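Local structure of protein phosphatase Slingshot homolog 2 (Homo sapiens, 2NT2) at residues 17-22 / 41-46. The protein dephosphorylates and so activates the actin-depolymerising factor cofilin, through a catalytic domain of the protein-tyrosine phosphatase family, acting on phosphoserine, phosphothreonine and phosphotyrosine. The protein carries 1 engineered substitution. Sequence-based numbering, arbitrary orientation.
Sequences WNASNL and DNFFPG
F43 and S20 meet as ring and methylene: CB of S20 sits 3.7 Å from the centroid of the F43 ring, only 11° off its normal, a CH-pi contact over the middle of one face. D41 O lies above the opposite face, offset toward the rim, and the ring edge takes A19, whose CB is in the ring plane and 3.9 Å from F43 CD2. With its CG anti to the carbonyl carbon (chi1 -64°), F43 reaches out from the loop 41-46 to the C-terminal end of helix 16-19.

The F44 ring enters edge first against the backbone of S20, with CZ 3.4 Å from S20 C. One face is covered by CB of F43, over the ring centre, while L22 closes the other: L22 CB stands 4.0 Å from the F44 centroid, 22° off the normal and displaced toward the rim near CZ. F44 is thus sandwiched between its own neighbour and the first residue of helix 22-27, which N21 caps through OD1 to the backbone N of D24. The backbone N of F44 is hydrogen-bonded to OH of Y50.

An alanine in place of F43 would remove the ring whose face S20 CB covers and whose edge meets A19 CB, and would probably leave both without that apolar cover. The two phenylalanines join the loop between strands 30-35 and 49-52 to the turn linking two short helices, at the surface of the dual-specificity phosphatase domain. A19 backs onto L85 and H87 of the central sheet, its side chain about 9 Å from that of S88, the engineered residue at the catalytic cysteine position. Apolar and CH-pi packing implies that ring shape and fit hold these pieces together.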
ATOM      1  N   TRP A  17     -10.667   8.771  -1.480  1.00 16.34           N
ATOM      2  CA  TRP A  17     -11.373   9.452  -2.565  1.00 18.54           C
ATOM      3  C   TRP A  17     -10.957   8.907  -3.921  1.00 19.46           C
ATOM      4  O   TRP A  17     -11.737   8.938  -4.870  1.00 17.19           O
ATOM      5  CB  TRP A  17     -11.177  10.966  -2.450  1.00 23.90           C
ATOM      6  CG  TRP A  17     -11.690  11.439  -1.115  1.00 27.53           C
ATOM      7  CD1 TRP A  17     -12.991  11.642  -0.762  1.00 24.66           C
ATOM      8  CD2 TRP A  17     -10.901  11.755   0.038  1.00 27.34           C
ATOM      9  NE1 TRP A  17     -13.062  12.070   0.541  1.00 24.09           N
ATOM     10  CE2 TRP A  17     -11.796  12.149   1.054  1.00 28.20           C
ATOM     11  CE3 TRP A  17      -9.531  11.749   0.308  1.00 30.84           C
ATOM     12  CZ2 TRP A  17     -11.358  12.530   2.323  1.00 33.17           C
ATOM     13  CZ3 TRP A  17      -9.099  12.128   1.566  1.00 37.40           C
ATOM     14  CH2 TRP A  17     -10.010  12.514   2.558  1.00 38.52           C
ATOM     15  N   ASN A  18      -9.754   8.348  -3.995  1.00 15.06           N
ATOM     16  CA  ASN A  18      -9.335   7.587  -5.165  1.00 12.43           C
ATOM     17  C   ASN A  18     -10.042   6.238  -5.207  1.00 14.12           C
ATOM     18  O   ASN A  18     -10.389   5.729  -6.270  1.00 19.36           O
ATOM     19  CB  ASN A  18      -7.821   7.377  -5.176  1.00 11.09           C
ATOM     20  CG  ASN A  18      -7.028   8.658  -5.304  1.00 18.61           C
ATOM     21  OD1 ASN A  18      -7.466   9.650  -5.886  1.00 26.47           O
ATOM     22  ND2 ASN A  18      -5.826   8.664  -4.739  1.00 15.86           N
ATOM     23  N   ALA A  19     -10.266   5.635  -4.036  1.00  8.65           N
ATOM     24  CA  ALA A  19     -10.866   4.305  -4.034  1.00 13.25           C
ATOM     25  C   ALA A  19     -12.355   4.357  -4.365  1.00 17.79           C
ATOM     26  O   ALA A  19     -12.928   3.341  -4.774  1.00 17.74           O
ATOM     27  CB  ALA A  19     -10.631   3.613  -2.703  1.00 16.09           C
ATOM     28  N   SER A  20     -12.965   5.528  -4.189  1.00 16.49           N
ATOM     29  CA  SER A  20     -14.372   5.721  -4.530  1.00 15.88           C
ATOM     30  C   SER A  20     -14.573   6.234  -5.954  1.00 20.90           C
ATOM     31  O   SER A  20     -15.713   6.464  -6.375  1.00 20.81           O
ATOM     32  CB  SER A  20     -15.092   6.620  -3.532  1.00  8.60           C
ATOM     33  OG  SER A  20     -14.561   7.908  -3.355  1.00 25.65           O
ATOM     34  N   ASN A  21     -13.493   6.423  -6.701  1.00 22.21           N
ATOM     35  CA  ASN A  21     -13.599   6.930  -8.074  1.00 22.79           C
ATOM     36  C   ASN A  21     -13.521   5.796  -9.087  1.00 17.99           C
ATOM     37  O   ASN A  21     -12.467   5.560  -9.668  1.00 20.28           O
ATOM     38  CB  ASN A  21     -12.509   7.965  -8.321  1.00 27.64           C
ATOM     39  CG  ASN A  21     -12.579   8.640  -9.670  1.00 31.37           C
ATOM     40  OD1 ASN A  21     -13.059   8.073 -10.648  1.00 25.62           O
ATOM     41  ND2 ASN A  21     -12.064   9.862  -9.741  1.00 43.96           N
ATOM     42  N   LEU A  22     -14.631   5.101  -9.290  1.00 18.84           N
ATOM     43  CA  LEU A  22     -14.690   3.852 -10.039  1.00 26.25           C
ATOM     44  C   LEU A  22     -14.090   3.968 -11.436  1.00 29.21           C
ATOM     45  O   LEU A  22     -13.205   3.202 -11.817  1.00 19.17           O
ATOM     46  CB  LEU A  22     -16.132   3.356 -10.124  1.00 31.75           C
ATOM     47  CG  LEU A  22     -16.460   2.200 -11.065  1.00 34.23           C
ATOM     48  CD1 LEU A  22     -15.575   0.995 -10.808  1.00 27.25           C
ATOM     49  CD2 LEU A  22     -17.925   1.800 -10.928  1.00 28.20           C
ATOM     50  N   ASP A  41     -14.652   2.171   3.868  1.00 19.46           N
ATOM     51  CA  ASP A  41     -15.368   1.077   3.241  1.00 21.39           C
ATOM     52  C   ASP A  41     -14.720   0.602   1.943  1.00 19.96           C
ATOM     53  O   ASP A  41     -13.931   1.320   1.334  1.00 19.18           O
ATOM     54  CB  ASP A  41     -16.818   1.519   2.970  1.00 19.81           C
ATOM     55  CG  ASP A  41     -17.514   1.916   4.261  1.00 31.05           C
ATOM     56  OD1 ASP A  41     -18.026   3.052   4.350  1.00 56.54           O
ATOM     57  OD2 ASP A  41     -17.532   1.102   5.205  1.00 23.95           O
ATOM     58  N   ASN A  42     -15.094  -0.609   1.560  1.00 20.54           N
ATOM     59  CA  ASN A  42     -14.960  -1.196   0.245  1.00 21.45           C
ATOM     60  C   ASN A  42     -16.106  -0.690  -0.641  1.00 21.83           C
ATOM     61  O   ASN A  42     -17.215  -1.221  -0.596  1.00 18.92           O
ATOM     62  CB  ASN A  42     -15.012  -2.718   0.295  1.00 23.56           C
ATOM     63  CG  ASN A  42     -13.832  -3.373   0.973  1.00 26.64           C
ATOM     64  OD1 ASN A  42     -13.794  -4.601   1.092  1.00 30.00           O
ATOM     65  ND2 ASN A  42     -12.865  -2.570   1.403  1.00 14.08           N
ATOM     66  N   PHE A  43     -15.843   0.360  -1.402  1.00 20.97           N
ATOM     67  CA  PHE A  43     -16.862   1.059  -2.160  1.00 21.26           C
ATOM     68  C   PHE A  43     -17.518   0.214  -3.235  1.00 26.40           C
ATOM     69  O   PHE A  43     -18.709   0.395  -3.518  1.00 29.26           O
ATOM     70  CB  PHE A  43     -16.240   2.319  -2.793  1.00 21.08           C
ATOM     71  CG  PHE A  43     -15.765   3.311  -1.736  1.00 28.11           C
ATOM     72  CD1 PHE A  43     -16.675   3.950  -0.909  1.00 26.75           C
ATOM     73  CD2 PHE A  43     -14.418   3.587  -1.585  1.00 27.85           C
ATOM     74  CE1 PHE A  43     -16.254   4.850   0.052  1.00 20.39           C
ATOM     75  CE2 PHE A  43     -13.989   4.486  -0.624  1.00 28.95           C
ATOM     76  CZ  PHE A  43     -14.906   5.115   0.197  1.00 23.21           C
ATOM     77  N   PHE A  44     -16.786  -0.695  -3.884  1.00 27.24           N
ATOM     78  CA  PHE A  44     -17.372  -1.391  -5.035  1.00 24.53           C
ATOM     79  C   PHE A  44     -17.250  -2.901  -4.956  1.00 27.69           C
ATOM     80  O   PHE A  44     -16.609  -3.537  -5.802  1.00 19.70           O
ATOM     81  CB  PHE A  44     -16.733  -0.875  -6.337  1.00 23.81           C
ATOM     82  CG  PHE A  44     -16.586   0.640  -6.368  1.00 26.87           C
ATOM     83  CD1 PHE A  44     -15.352   1.240  -6.184  1.00 23.88           C
ATOM     84  CD2 PHE A  44     -17.695   1.443  -6.575  1.00 30.10           C
ATOM     85  CE1 PHE A  44     -15.222   2.617  -6.204  1.00 24.05           C
ATOM     86  CE2 PHE A  44     -17.574   2.823  -6.594  1.00 24.34           C
ATOM     87  CZ  PHE A  44     -16.337   3.410  -6.405  1.00 23.93           C
ATOM     88  N   PRO A  45     -17.865  -3.538  -3.967  1.00 35.77           N
ATOM     89  CA  PRO A  45     -17.822  -5.010  -3.923  1.00 40.15           C
ATOM     90  C   PRO A  45     -18.610  -5.592  -5.093  1.00 45.29           C
ATOM     91  O   PRO A  45     -19.757  -5.210  -5.331  1.00 57.56           O
ATOM     92  CB  PRO A  45     -18.484  -5.352  -2.592  1.00 36.31           C
ATOM     93  CG  PRO A  45     -18.525  -4.081  -1.814  1.00 34.24           C
ATOM     94  CD  PRO A  45     -18.618  -2.978  -2.836  1.00 34.36           C
ATOM     95  N   GLY A  46     -18.003  -6.502  -5.848  1.00 45.32           N
ATOM     96  CA  GLY A  46     -18.645  -7.006  -7.057  1.00 46.37           C
ATOM     97  C   GLY A  46     -18.008  -6.431  -8.311  1.00 46.54           C
ATOM     98  O   GLY A  46     -18.247  -6.900  -9.425  1.00 42.22           O
TER